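Local coordinates for BH1974 protein (Bacillus halodurans, PDB 3ON5) that probably acts as an XdhC-type accessory factor that helps equip a xanthine dehydrogenase-like enzyme with its molybdenum cofactor, at residues E200-F205 and F223-T228; L214-S219 and F240-E245; D263-I268 and L288-I293; S315-S320 and V334-Q339. One frame throughout, in Å; residues are numbered along the deposited sequence.

Contact 1. Residues E200-F205 and F223-T228; sequences ERLIIF and FYTVVT
Arg201 and Tyr224 run side by side and point the same way from their strands, with the guanidinium and the phenol ring only 21° apart in plane. The touch is made lower down, where Arg201 CG comes to 3.5 Å from Tyr224 CD2. Their polar ends go to other partners: Arg201 NE forms a salt bridge with Asp264, and Tyr224 OH bonds to Glu245. The opposite face of the sheet carries Phe223, whose chi1 of -74° sets the ring against the neighbouring strand. Its CD1 edge meets Glu200 O at 3.6 Å, near the ring plane, and the same CD1 lies 3.8 Å from Glu200 CB and 4.0 Å from Leu202 CB. Strands 200-205 and 223-229 are the two parallel strands of a beta-alpha-beta unit of the Rossmann domain, joined through helix 211-221. Five backbone hydrogen bonds hold them together, from Tyr224 N to Glu200 O at 2.7 Å through to Thr228 N and Ile204 O at 3.0 Å. Leu337 and Ile341 of helix 326-343 also pack on the Phe223 ring, and an alanine in place of Phe223 would probably open a gap between that helix and Glu200 and Leu202. At the far end Phe205 and Thr228 lie alongside each other, Thr228 CG2 being 3.6 Å from Phe205 CD1. With OG1 anti to the backbone N (chi1 179°), Thr228 turns this methyl to the ring while its hydroxyl bonds to Ile247 O; Phe254 meets the Phe205 ring nearly at right angles.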
loop_
_atom_site.group_PDB
_atom_site.type_symbol
_atom_site.label_atom_id
_atom_site.label_comp_id
_atom_site.label_asym_id
_atom_site.label_seq_id
_atom_site.Cartn_x
_atom_site.Cartn_y
_atom_site.Cartn_z
ATOM N N GLU A 200 -20.622 25.505 -5.470
ATOM C CA GLU A 200 -20.602 26.595 -6.430
ATOM C C GLU A 200 -20.648 25.988 -7.814
ATOM O O GLU A 200 -20.044 24.933 -8.037
ATOM C CB GLU A 200 -19.361 27.489 -6.238
ATOM C CG GLU A 200 -19.284 28.207 -4.892
ATOM C CD GLU A 200 -20.386 29.197 -4.541
ATOM O OE1 GLU A 200 -21.149 29.615 -5.442
ATOM O OE2 GLU A 200 -20.449 29.595 -3.356
ATOM N N ARG A 201 -21.425 26.586 -8.726
ATOM C CA ARG A 201 -21.572 26.032 -10.065
ATOM C C ARG A 201 -20.672 26.721 -11.049
ATOM O O ARG A 201 -20.536 27.936 -11.017
ATOM C CB ARG A 201 -23.014 26.145 -10.512
ATOM C CG ARG A 201 -23.797 24.875 -10.301
ATOM C CD ARG A 201 -25.246 25.140 -9.997
ATOM N NE ARG A 201 -25.949 25.986 -10.961
ATOM C CZ ARG A 201 -26.828 25.531 -11.844
ATOM N NH1 ARG A 201 -27.090 24.226 -11.914
ATOM N NH2 ARG A 201 -27.485 26.379 -12.641
ATOM N N LEU A 202 -20.043 25.923 -11.916
ATOM C CA LEU A 202 -19.183 26.378 -12.998
ATOM C C LEU A 202 -19.723 25.821 -14.290
ATOM O O LEU A 202 -19.663 24.603 -14.519
ATOM C CB LEU A 202 -17.723 25.984 -12.779
ATOM C CG LEU A 202 -16.742 26.413 -13.867
ATOM C CD1 LEU A 202 -16.544 27.913 -13.860
ATOM C CD2 LEU A 202 -15.417 25.706 -13.699
ATOM N N ILE A 203 -20.317 26.714 -15.104
ATOM C CA ILE A 203 -20.961 26.382 -16.369
ATOM C C ILE A 203 -19.961 26.685 -17.477
ATOM O O ILE A 203 -19.628 27.849 -17.720
ATOM C CB ILE A 203 -22.309 27.145 -16.517
ATOM C CG1 ILE A 203 -23.174 26.966 -15.245
ATOM C CG2 ILE A 203 -23.059 26.708 -17.808
ATOM C CD1 ILE A 203 -24.371 27.789 -15.109
ATOM N N ILE A 204 -19.459 25.615 -18.123
ATOM C CA ILE A 204 -18.441 25.688 -19.173
ATOM C C ILE A 204 -19.076 25.473 -20.552
ATOM O O ILE A 204 -19.695 24.437 -20.815
ATOM C CB ILE A 204 -17.313 24.665 -18.918
ATOM C CG1 ILE A 204 -16.720 24.838 -17.498
ATOM C CG2 ILE A 204 -16.236 24.800 -19.994
ATOM C CD1 ILE A 204 -15.852 23.683 -16.985
ATOM N N PHE A 205 -18.918 26.480 -21.417
ATOM C CA PHE A 205 -19.349 26.468 -22.807
ATOM C C PHE A 205 -18.159 26.092 -23.668
ATOM O O PHE A 205 -17.215 26.877 -23.804
ATOM C CB PHE A 205 -19.951 27.812 -23.218
ATOM C CG PHE A 205 -21.314 28.082 -22.633
ATOM C CD1 PHE A 205 -22.462 27.649 -23.282
ATOM C CD2 PHE A 205 -21.454 28.804 -21.453
ATOM C CE1 PHE A 205 -23.721 27.909 -22.755
ATOM C CE2 PHE A 205 -22.716 29.059 -20.923
ATOM C CZ PHE A 205 -23.842 28.611 -21.578
ATOM N N PHE A 223 -16.085 22.662 -7.239
ATOM C CA PHE A 223 -17.154 23.182 -8.068
ATOM C C PHE A 223 -18.041 22.108 -8.631
ATOM O O PHE A 223 -17.587 21.003 -8.960
ATOM C CB PHE A 223 -16.590 23.972 -9.243
ATOM C CG PHE A 223 -16.033 25.329 -8.917
ATOM C CD1 PHE A 223 -16.864 26.445 -8.853
ATOM C CD2 PHE A 223 -14.672 25.512 -8.764
ATOM C CE1 PHE A 223 -16.341 27.708 -8.582
ATOM C CE2 PHE A 223 -14.149 26.779 -8.495
ATOM C CZ PHE A 223 -14.983 27.863 -8.397
ATOM N N TYR A 224 -19.326 22.457 -8.790
ATOM C CA TYR A 224 -20.298 21.654 -9.534
ATOM C C TYR A 224 -20.063 22.028 -10.992
ATOM O O TYR A 224 -20.168 23.207 -11.324
ATOM C CB TYR A 224 -21.733 21.887 -9.046
ATOM C CG TYR A 224 -22.755 20.996 -9.719
ATOM C CD1 TYR A 224 -23.098 19.766 -9.174
ATOM C CD2 TYR A 224 -23.422 21.410 -10.878
ATOM C CE1 TYR A 224 -24.078 18.964 -9.759
ATOM C CE2 TYR A 224 -24.386 20.609 -11.483
ATOM C CZ TYR A 224 -24.712 19.390 -10.916
ATOM O OH TYR A 224 -25.664 18.603 -11.491
ATOM N N THR A 225 -19.607 21.081 -11.822
ATOM C CA THR A 225 -19.244 21.404 -13.193
ATOM C C THR A 225 -20.292 20.902 -14.195
ATOM O O THR A 225 -20.717 19.743 -14.154
ATOM C CB THR A 225 -17.859 20.844 -13.551
ATOM O OG1 THR A 225 -17.830 19.463 -13.215
ATOM C CG2 THR A 225 -16.720 21.571 -12.818
ATOM N N VAL A 226 -20.698 21.828 -15.094
ATOM C CA VAL A 226 -21.606 21.599 -16.213
ATOM C C VAL A 226 -20.820 21.924 -17.486
ATOM O O VAL A 226 -20.304 23.035 -17.635
ATOM C CB VAL A 226 -22.971 22.381 -16.128
ATOM C CG1 VAL A 226 -23.802 22.212 -17.400
ATOM C CG2 VAL A 226 -23.776 21.958 -14.906
ATOM N N VAL A 227 -20.692 20.934 -18.369
ATOM C CA VAL A 227 -20.038 21.051 -19.674
ATOM C C VAL A 227 -21.100 20.983 -20.725
ATOM O O VAL A 227 -21.902 20.044 -20.715
ATOM C CB VAL A 227 -18.945 19.979 -19.918
ATOM C CG1 VAL A 227 -18.324 20.138 -21.311
ATOM C CG2 VAL A 227 -17.883 20.008 -18.831
ATOM N N THR A 228 -21.119 21.966 -21.637
ATOM C CA THR A 228 -22.073 21.971 -22.747
ATOM C C THR A 228 -21.324 22.351 -24.046
ATOM O O THR A 228 -20.422 23.197 -24.052
ATOM C CB THR A 228 -23.281 22.863 -22.476
ATOM O OG1 THR A 228 -24.160 22.837 -23.617
ATOM C CG2 THR A 228 -22.909 24.287 -22.081
#

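Contact 2. Residues L214-S219 and F240-E245; sequences LVTFAS and FPDADE
Thr216 OG1 lies 3.1 Å from Asp242 OD2, a probable hydrogen bond whose proton also has Pro212 O, one turn back along the helix, within weak reach. The pair joins helix 211-221, the first helix of the Rossmann domain, to the loop that leads from strand 223-229 to the edge strand 245-248. The loop folds here into a type I beta turn from Phe240 to Ala243, closed by Ala243 N and Phe240 O at 3.3 Å, and Asp242 at its third position faces the helix. CG of Asp242 stands anti to its own carbonyl carbon (chi1 -64°), which carries the carboxylate across to Thr216; the two side chains meet at a slant. One turn further on, Ser219 adds a weak bond, its OG 3.4 Å from the backbone oxygen of Asp242. Asp242 is thus met at both its side chain and its main chain by residues of a single helical face. Beneath this polar pair, on the way to the sheet, Val215 supplies the apolar part. Its two methyls divide the work: CG2 comes within 3.7 Å of Phe240 CD1, the two side chains crossing at about a right angle, while CG1 reaches the turn's last residue. The helix also faces a second subunit, where Thr216 packs on Asn220 of that chain and the Phe217 rings of the two subunits meet. Back at the turn, Val215 CG1 sits 3.6 Å from Ala243 N and 3.8 Å from Ala243 CB.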
loop_
_atom_site.group_PDB
_atom_site.type_symbol
_atom_site.label_atom_id
_atom_site.label_comp_id
_atom_site.label_asym_id
_atom_site.label_seq_id
_atom_site.Cartn_x
_atom_site.Cartn_y
_atom_site.Cartn_z
ATOM N N LEU A 214 -9.481 21.714 -17.010
ATOM C CA LEU A 214 -10.247 22.709 -16.274
ATOM C C LEU A 214 -11.362 22.044 -15.457
ATOM O O LEU A 214 -11.577 22.439 -14.313
ATOM C CB LEU A 214 -10.830 23.735 -17.249
ATOM C CG LEU A 214 -11.776 24.766 -16.677
ATOM C CD1 LEU A 214 -11.041 25.786 -15.856
ATOM C CD2 LEU A 214 -12.507 25.436 -17.772
ATOM N N VAL A 215 -12.060 21.046 -16.035
ATOM C CA VAL A 215 -13.125 20.312 -15.348
ATOM C C VAL A 215 -12.505 19.589 -14.138
ATOM O O VAL A 215 -13.061 19.677 -13.050
ATOM C CB VAL A 215 -13.895 19.336 -16.294
ATOM C CG1 VAL A 215 -14.881 18.457 -15.532
ATOM C CG2 VAL A 215 -14.620 20.110 -17.394
ATOM N N THR A 216 -11.326 18.943 -14.309
ATOM C CA THR A 216 -10.647 18.216 -13.239
ATOM C C THR A 216 -10.220 19.169 -12.112
ATOM O O THR A 216 -10.513 18.909 -10.949
ATOM C CB THR A 216 -9.454 17.479 -13.825
ATOM O OG1 THR A 216 -9.951 16.480 -14.700
ATOM C CG2 THR A 216 -8.570 16.834 -12.764
ATOM N N PHE A 217 -9.527 20.252 -12.443
ATOM C CA PHE A 217 -9.049 21.184 -11.442
ATOM C C PHE A 217 -10.236 21.838 -10.730
ATOM O O PHE A 217 -10.227 21.883 -9.512
ATOM C CB PHE A 217 -8.120 22.231 -12.067
ATOM C CG PHE A 217 -6.871 21.697 -12.753
ATOM C CD1 PHE A 217 -6.299 20.495 -12.362
ATOM C CD2 PHE A 217 -6.205 22.455 -13.708
ATOM C CE1 PHE A 217 -5.129 20.022 -12.972
ATOM C CE2 PHE A 217 -5.037 21.980 -14.321
ATOM C CZ PHE A 217 -4.504 20.773 -13.939
ATOM N N ALA A 218 -11.285 22.248 -11.454
ATOM C CA ALA A 218 -12.453 22.879 -10.836
ATOM C C ALA A 218 -13.228 21.910 -9.969
ATOM O O ALA A 218 -13.714 22.316 -8.924
ATOM C CB ALA A 218 -13.368 23.440 -11.894
ATOM N N SER A 219 -13.339 20.644 -10.394
ATOM C CA SER A 219 -14.043 19.599 -9.649
ATOM C C SER A 219 -13.326 19.309 -8.318
ATOM O O SER A 219 -13.973 19.322 -7.269
ATOM C CB SER A 219 -14.155 18.330 -10.485
ATOM O OG SER A 219 -14.894 17.322 -9.816
ATOM N N PHE A 240 -14.668 13.679 -19.792
ATOM C CA PHE A 240 -14.996 14.483 -18.616
ATOM C C PHE A 240 -15.578 13.603 -17.489
ATOM O O PHE A 240 -16.751 13.743 -17.123
ATOM C CB PHE A 240 -15.998 15.588 -19.007
ATOM C CG PHE A 240 -15.624 16.409 -20.219
ATOM C CD1 PHE A 240 -14.803 17.522 -20.100
ATOM C CD2 PHE A 240 -16.125 16.093 -21.472
ATOM C CE1 PHE A 240 -14.473 18.290 -21.218
ATOM C CE2 PHE A 240 -15.791 16.862 -22.589
ATOM C CZ PHE A 240 -14.966 17.950 -22.454
ATOM N N PRO A 241 -14.778 12.689 -16.901
ATOM C CA PRO A 241 -15.319 11.831 -15.838
ATOM C C PRO A 241 -15.662 12.591 -14.551
ATOM O O PRO A 241 -16.406 12.061 -13.726
ATOM C CB PRO A 241 -14.178 10.851 -15.579
ATOM C CG PRO A 241 -12.966 11.571 -15.992
ATOM C CD PRO A 241 -13.368 12.345 -17.185
ATOM N N ASP A 242 -15.126 13.806 -14.365
ATOM C CA ASP A 242 -15.358 14.585 -13.147
ATOM C C ASP A 242 -16.516 15.581 -13.301
ATOM O O ASP A 242 -16.920 16.196 -12.306
ATOM C CB ASP A 242 -14.079 15.343 -12.777
ATOM C CG ASP A 242 -12.927 14.436 -12.417
ATOM O OD1 ASP A 242 -13.139 13.501 -11.601
ATOM O OD2 ASP A 242 -11.798 14.688 -12.905
ATOM N N ALA A 243 -17.028 15.755 -14.538
ATOM C CA ALA A 243 -18.145 16.649 -14.827
ATOM C C ALA A 243 -19.410 16.079 -14.251
ATOM O O ALA A 243 -19.666 14.882 -14.394
ATOM C CB ALA A 243 -18.300 16.878 -16.331
ATOM N N ASP A 244 -20.180 16.924 -13.570
ATOM C CA ASP A 244 -21.443 16.559 -12.949
ATOM C C ASP A 244 -22.528 16.424 -14.022
ATOM O O ASP A 244 -23.351 15.515 -13.960
ATOM C CB ASP A 244 -21.813 17.596 -11.901
ATOM C CG ASP A 244 -20.789 17.662 -10.786
ATOM O OD1 ASP A 244 -20.893 16.849 -9.841
ATOM O OD2 ASP A 244 -19.825 18.469 -10.903
ATOM N N GLU A 245 -22.498 17.302 -15.033
ATOM C CA GLU A 245 -23.415 17.277 -16.170
ATOM C C GLU A 245 -22.675 17.559 -17.448
ATOM O O GLU A 245 -21.822 18.442 -17.481
ATOM C CB GLU A 245 -24.566 18.293 -16.017
ATOM C CG GLU A 245 -25.529 18.035 -14.876
ATOM C CD GLU A 245 -26.659 19.045 -14.783
ATOM O OE1 GLU A 245 -27.434 19.158 -15.761
ATOM O OE2 GLU A 245 -26.801 19.683 -13.711
#

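Contact 3. Residues D263-I268 and L288-I293; sequences DDFVLI and LRYIGI
Phe265, with CG anti to its carbonyl carbon (chi1 -62°), leans its ring toward Arg289, whose chain leaves anti to the backbone N and then bends at chi2 (78°) to pass over that ring. Arg289 CG lies over one face, 3.8 Å from the ring centroid, in a CH-pi contact set toward the rim. The guanidinium is turned 51° out of the ring plane and offers its own face to the ring's tip, Phe265 CZ lying over its centre, 3.6 Å from Arg289 CZ. Tyr290 crosses Phe265 at about a right angle and brings CB to 3.4 Å from Phe265 CD2. The segments belong to a second beta-alpha-beta unit of the Rossmann domain, strands 265-268 and 290-293 running parallel with helix 273-283 between them. Val266 N bonds to Tyr290 O at 2.9 Å, and Ile268 N to Gly292 O at 2.8 Å. A serine in place of Phe265 would probably leave the Arg289 chain without the surface it rests on and free to turn. On the opposite face, Ile268 CD1 touches both Ile291 CG2, 3.7 Å away, and Ile293 CG1 at 3.8 Å, with Leu280 of helix 273-283 packing against Ile293.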
loop_
_atom_site.group_PDB
_atom_site.type_symbol
_atom_site.label_atom_id
_atom_site.label_comp_id
_atom_site.label_asym_id
_atom_site.label_seq_id
_atom_site.Cartn_x
_atom_site.Cartn_y
_atom_site.Cartn_z
ATOM N N ASP A 263 -25.609 33.534 -8.925
ATOM C CA ASP A 263 -24.466 33.112 -8.114
ATOM C C ASP A 263 -23.569 32.096 -8.882
ATOM O O ASP A 263 -22.568 31.616 -8.327
ATOM C CB ASP A 263 -24.940 32.513 -6.770
ATOM C CG ASP A 263 -25.879 31.309 -6.835
ATOM O OD1 ASP A 263 -26.864 31.364 -7.606
ATOM O OD2 ASP A 263 -25.696 30.362 -6.020
ATOM N N ASP A 264 -23.904 31.808 -10.165
ATOM C CA ASP A 264 -23.144 30.881 -11.001
ATOM C C ASP A 264 -21.918 31.568 -11.638
ATOM O O ASP A 264 -21.864 32.804 -11.756
ATOM C CB ASP A 264 -24.039 30.273 -12.113
ATOM C CG ASP A 264 -25.114 29.295 -11.664
ATOM O OD1 ASP A 264 -24.931 28.645 -10.606
ATOM O OD2 ASP A 264 -26.099 29.117 -12.408
ATOM N N PHE A 265 -20.948 30.725 -12.064
ATOM C CA PHE A 265 -19.703 31.078 -12.756
ATOM C C PHE A 265 -19.761 30.557 -14.186
ATOM O O PHE A 265 -19.974 29.360 -14.399
ATOM C CB PHE A 265 -18.468 30.508 -12.011
ATOM C CG PHE A 265 -18.277 31.035 -10.608
ATOM C CD1 PHE A 265 -18.982 30.490 -9.537
ATOM C CD2 PHE A 265 -17.365 32.048 -10.349
ATOM C CE1 PHE A 265 -18.830 31.001 -8.243
ATOM C CE2 PHE A 265 -17.198 32.547 -9.050
ATOM C CZ PHE A 265 -17.938 32.019 -8.008
ATOM N N VAL A 266 -19.595 31.446 -15.164
ATOM C CA VAL A 266 -19.661 31.047 -16.564
ATOM C C VAL A 266 -18.268 31.168 -17.181
ATOM O O VAL A 266 -17.529 32.132 -16.919
ATOM C CB VAL A 266 -20.720 31.838 -17.371
ATOM C CG1 VAL A 266 -20.710 31.424 -18.845
ATOM C CG2 VAL A 266 -22.116 31.643 -16.776
ATOM N N LEU A 267 -17.930 30.175 -18.022
ATOM C CA LEU A 267 -16.675 30.084 -18.745
ATOM C C LEU A 267 -16.968 29.758 -20.208
ATOM O O LEU A 267 -17.478 28.678 -20.511
ATOM C CB LEU A 267 -15.852 29.008 -18.051
ATOM C CG LEU A 267 -14.341 29.118 -18.004
ATOM C CD1 LEU A 267 -13.864 30.505 -17.632
ATOM C CD2 LEU A 267 -13.861 28.202 -16.985
ATOM N N ILE A 268 -16.754 30.748 -21.091
ATOM C CA ILE A 268 -17.008 30.701 -22.532
ATOM C C ILE A 268 -15.701 30.331 -23.237
ATOM O O ILE A 268 -14.786 31.161 -23.316
ATOM C CB ILE A 268 -17.582 32.070 -23.033
ATOM C CG1 ILE A 268 -18.723 32.603 -22.143
ATOM C CG2 ILE A 268 -18.009 31.985 -24.475
ATOM C CD1 ILE A 268 -19.281 33.991 -22.556
ATOM N N LEU A 288 -24.568 38.307 -13.096
ATOM C CA LEU A 288 -23.753 37.091 -12.916
ATOM C C LEU A 288 -22.541 37.338 -12.045
ATOM O O LEU A 288 -21.943 38.419 -12.076
ATOM C CB LEU A 288 -23.281 36.503 -14.256
ATOM C CG LEU A 288 -24.126 35.392 -14.847
ATOM C CD1 LEU A 288 -23.972 35.346 -16.338
ATOM C CD2 LEU A 288 -23.791 34.055 -14.225
ATOM N N ARG A 289 -22.181 36.307 -11.277
ATOM C CA ARG A 289 -21.032 36.280 -10.386
ATOM C C ARG A 289 -19.737 36.462 -11.180
ATOM O O ARG A 289 -18.886 37.269 -10.798
ATOM C CB ARG A 289 -21.038 34.929 -9.641
ATOM C CG ARG A 289 -19.992 34.737 -8.563
ATOM C CD ARG A 289 -20.306 35.432 -7.252
ATOM N NE ARG A 289 -19.324 35.103 -6.218
ATOM C CZ ARG A 289 -19.414 34.049 -5.411
ATOM N NH1 ARG A 289 -20.435 33.205 -5.520
ATOM N NH2 ARG A 289 -18.478 33.823 -4.499
ATOM N N TYR A 290 -19.627 35.745 -12.325
ATOM C CA TYR A 290 -18.430 35.703 -13.159
ATOM C C TYR A 290 -18.705 35.265 -14.608
ATOM O O TYR A 290 -19.445 34.299 -14.799
ATOM C CB TYR A 290 -17.491 34.672 -12.493
ATOM C CG TYR A 290 -16.224 34.344 -13.238
ATOM C CD1 TYR A 290 -15.069 35.085 -13.042
ATOM C CD2 TYR A 290 -16.154 33.237 -14.078
ATOM C CE1 TYR A 290 -13.885 34.763 -13.695
ATOM C CE2 TYR A 290 -14.984 32.922 -14.760
ATOM C CZ TYR A 290 -13.848 33.679 -14.552
ATOM O OH TYR A 290 -12.682 33.365 -15.194
ATOM N N ILE A 291 -18.059 35.932 -15.610
ATOM C CA ILE A 291 -18.069 35.586 -17.047
ATOM C C ILE A 291 -16.631 35.666 -17.531
ATOM O O ILE A 291 -16.033 36.741 -17.532
ATOM C CB ILE A 291 -19.019 36.405 -17.969
ATOM C CG1 ILE A 291 -20.470 36.437 -17.459
ATOM C CG2 ILE A 291 -18.937 35.894 -19.431
ATOM C CD1 ILE A 291 -21.326 37.484 -18.167
ATOM N N GLY A 292 -16.080 34.519 -17.879
ATOM C CA GLY A 292 -14.712 34.434 -18.359
ATOM C C GLY A 292 -14.718 33.976 -19.798
ATOM O O GLY A 292 -15.364 32.972 -20.116
ATOM N N ILE A 293 -14.041 34.737 -20.689
ATOM C CA ILE A 293 -14.001 34.378 -22.102
ATOM C C ILE A 293 -12.549 34.157 -22.507
ATOM O O ILE A 293 -11.707 35.043 -22.342
ATOM C CB ILE A 293 -14.698 35.409 -23.031
ATOM C CG1 ILE A 293 -16.034 35.873 -22.456
ATOM C CG2 ILE A 293 -14.847 34.835 -24.460
ATOM C CD1 ILE A 293 -16.682 36.954 -23.243
#

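Contact 4. Residues S315-S320 and V334-Q339; sequences SPVGLS and VAQLIQ
Gln336 reaches out from its helix to the main chain of Gly318. Its side chain is drawn out fully, CG anti to the backbone N (chi1 -168°) and the chain extended beyond, which puts OE1 2.8 Å from Gly318 N. The bond is bent, 143° at the hydrogen, and the donor stands above the amide's carbonyl plane instead of on a lone pair. Tyr290 OH of strand 290-293 bonds to the same oxygen, so two groups hold OE1 and probably settle which way the amide is turned. At its other end NE2 lies 3.3 Å from Gly318 O, but the angle is too poor for a hydrogen bond. Gly318 has a positive phi, a conformation that favours glycine. Next to it, Leu319 has CG anti to its carbonyl carbon (chi1 -56°), and its two methyls rest on neighbouring turns of the helix: CD1 touches Ala335 CB at 3.7 Å, while CD2 meets the amide of Gln339, with NE2 3.5 Å away. Gln339, extended like Gln336, slants past the leucine tip. The contact ties the loop after strand 313-314, the last strand of the Rossmann sheet, back to helix 326-343, which follows it; Leu319 O also bonds to Ser332 OG of that helix. A second subunit borders this region, its Ile321 packing on both Leu319 and Gln339. Chemically, one glutamine amide joins loop, strand and helix: its buried oxygen is satisfied by a backbone N-H and a phenol, while beside the second subunit the Leu319 side chain makes van der Waals contacts with Ala335 and the Gln339 amide.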
loop_
_atom_site.group_PDB
_atom_site.type_symbol
_atom_site.label_atom_id
_atom_site.label_comp_id
_atom_site.label_asym_id
_atom_site.label_seq_id
_atom_site.Cartn_x
_atom_site.Cartn_y
_atom_site.Cartn_z
ATOM N N SER A 315 -11.660 39.005 -19.351
ATOM C CA SER A 315 -11.012 38.675 -20.615
ATOM C C SER A 315 -9.747 39.520 -20.718
ATOM O O SER A 315 -9.847 40.744 -20.612
ATOM C CB SER A 315 -11.932 38.857 -21.819
ATOM O OG SER A 315 -11.425 38.160 -22.949
ATOM N N PRO A 316 -8.541 38.887 -20.781
ATOM C CA PRO A 316 -8.282 37.436 -20.905
ATOM C C PRO A 316 -8.627 36.713 -19.608
ATOM O O PRO A 316 -8.584 37.291 -18.510
ATOM C CB PRO A 316 -6.780 37.367 -21.239
ATOM C CG PRO A 316 -6.412 38.748 -21.689
ATOM C CD PRO A 316 -7.279 39.641 -20.861
ATOM N N VAL A 317 -9.038 35.460 -19.744
ATOM C CA VAL A 317 -9.493 34.725 -18.589
ATOM C C VAL A 317 -8.255 34.236 -17.766
ATOM O O VAL A 317 -7.161 34.059 -18.315
ATOM C CB VAL A 317 -10.438 33.588 -19.033
ATOM C CG1 VAL A 317 -9.706 32.447 -19.724
ATOM C CG2 VAL A 317 -11.280 33.091 -17.878
ATOM N N GLY A 318 -8.454 34.126 -16.449
ATOM C CA GLY A 318 -7.439 33.694 -15.502
ATOM C C GLY A 318 -6.444 34.761 -15.085
ATOM O O GLY A 318 -6.358 35.835 -15.701
ATOM N N LEU A 319 -5.656 34.449 -14.038
ATOM C CA LEU A 319 -4.600 35.327 -13.534
ATOM C C LEU A 319 -3.476 35.431 -14.563
ATOM O O LEU A 319 -3.266 34.479 -15.338
ATOM C CB LEU A 319 -4.055 34.831 -12.187
ATOM C CG LEU A 319 -5.059 34.637 -11.053
ATOM C CD1 LEU A 319 -4.329 34.291 -9.782
ATOM C CD2 LEU A 319 -5.905 35.885 -10.830
ATOM N N SER A 320 -2.784 36.584 -14.633
ATOM C CA SER A 320 -1.770 36.656 -15.674
ATOM C C SER A 320 -0.477 36.088 -15.131
ATOM O O SER A 320 0.273 36.765 -14.425
ATOM C CB SER A 320 -1.594 38.065 -16.217
ATOM O OG SER A 320 -0.901 37.958 -17.451
ATOM N N VAL A 334 -8.770 28.465 -12.501
ATOM C CA VAL A 334 -9.195 27.985 -11.174
ATOM C C VAL A 334 -8.604 28.922 -10.085
ATOM O O VAL A 334 -9.332 29.291 -9.159
ATOM C CB VAL A 334 -8.845 26.504 -10.929
ATOM C CG1 VAL A 334 -9.393 26.049 -9.592
ATOM C CG2 VAL A 334 -9.443 25.632 -12.024
ATOM N N ALA A 335 -7.341 29.381 -10.256
ATOM C CA ALA A 335 -6.679 30.365 -9.380
ATOM C C ALA A 335 -7.521 31.647 -9.285
ATOM O O ALA A 335 -7.849 32.085 -8.179
ATOM C CB ALA A 335 -5.289 30.677 -9.903
ATOM N N GLN A 336 -7.960 32.176 -10.448
ATOM C CA GLN A 336 -8.833 33.352 -10.544
ATOM C C GLN A 336 -10.171 33.111 -9.858
ATOM O O GLN A 336 -10.679 34.011 -9.201
ATOM C CB GLN A 336 -9.076 33.724 -12.012
ATOM C CG GLN A 336 -9.733 35.089 -12.214
ATOM C CD GLN A 336 -9.738 35.448 -13.664
ATOM O OE1 GLN A 336 -10.306 34.748 -14.496
ATOM N NE2 GLN A 336 -9.058 36.516 -14.013
ATOM N N LEU A 337 -10.734 31.909 -10.000
ATOM C CA LEU A 337 -12.017 31.563 -9.415
ATOM C C LEU A 337 -11.910 31.531 -7.898
ATOM O O LEU A 337 -12.742 32.155 -7.241
ATOM C CB LEU A 337 -12.536 30.231 -9.963
ATOM C CG LEU A 337 -12.936 30.229 -11.439
ATOM C CD1 LEU A 337 -13.435 28.875 -11.843
ATOM C CD2 LEU A 337 -14.021 31.236 -11.720
ATOM N N ILE A 338 -10.856 30.885 -7.352
ATOM C CA ILE A 338 -10.554 30.804 -5.912
ATOM C C ILE A 338 -10.374 32.230 -5.356
ATOM O O ILE A 338 -11.012 32.593 -4.364
ATOM C CB ILE A 338 -9.291 29.911 -5.648
ATOM C CG1 ILE A 338 -9.587 28.447 -6.019
ATOM C CG2 ILE A 338 -8.835 30.014 -4.183
ATOM C CD1 ILE A 338 -8.363 27.497 -6.143
ATOM N N GLN A 339 -9.536 33.041 -6.029
ATOM C CA GLN A 339 -9.261 34.411 -5.637
ATOM C C GLN A 339 -10.555 35.223 -5.469
ATOM O O GLN A 339 -10.674 35.946 -4.494
ATOM C CB GLN A 339 -8.356 35.081 -6.674
ATOM C CG GLN A 339 -7.886 36.466 -6.259
ATOM C CD GLN A 339 -7.234 37.175 -7.408
ATOM O OE1 GLN A 339 -6.049 37.523 -7.347
ATOM N NE2 GLN A 339 -7.988 37.368 -8.501
#

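Overall arrangement
All four contacts lie in the Rossmann domain. Contacts 1 and 3, with centres about 9 Å apart, are successive parts of its parallel sheet: strands 200-205 and 265-268 are neighbours, joined by bonds such as Ile203 N to Phe265 O at 2.8 Å. Contact 2, centred about 8 Å from contact 1, lies beside the sheet, where the loop leads into its edge strand; Asp244 OD2 accepts from Thr225 N at 2.8 Å. Contact 4 lies about 11 Å from contact 3, centre to centre, and Ser315 OG bonds to Ile293 O at 3.2 Å. The helices of contacts 2 and 4 meet at Phe217 CB and Val334 CG2, 3.6 Å apart, and both these contacts touch the second subunit.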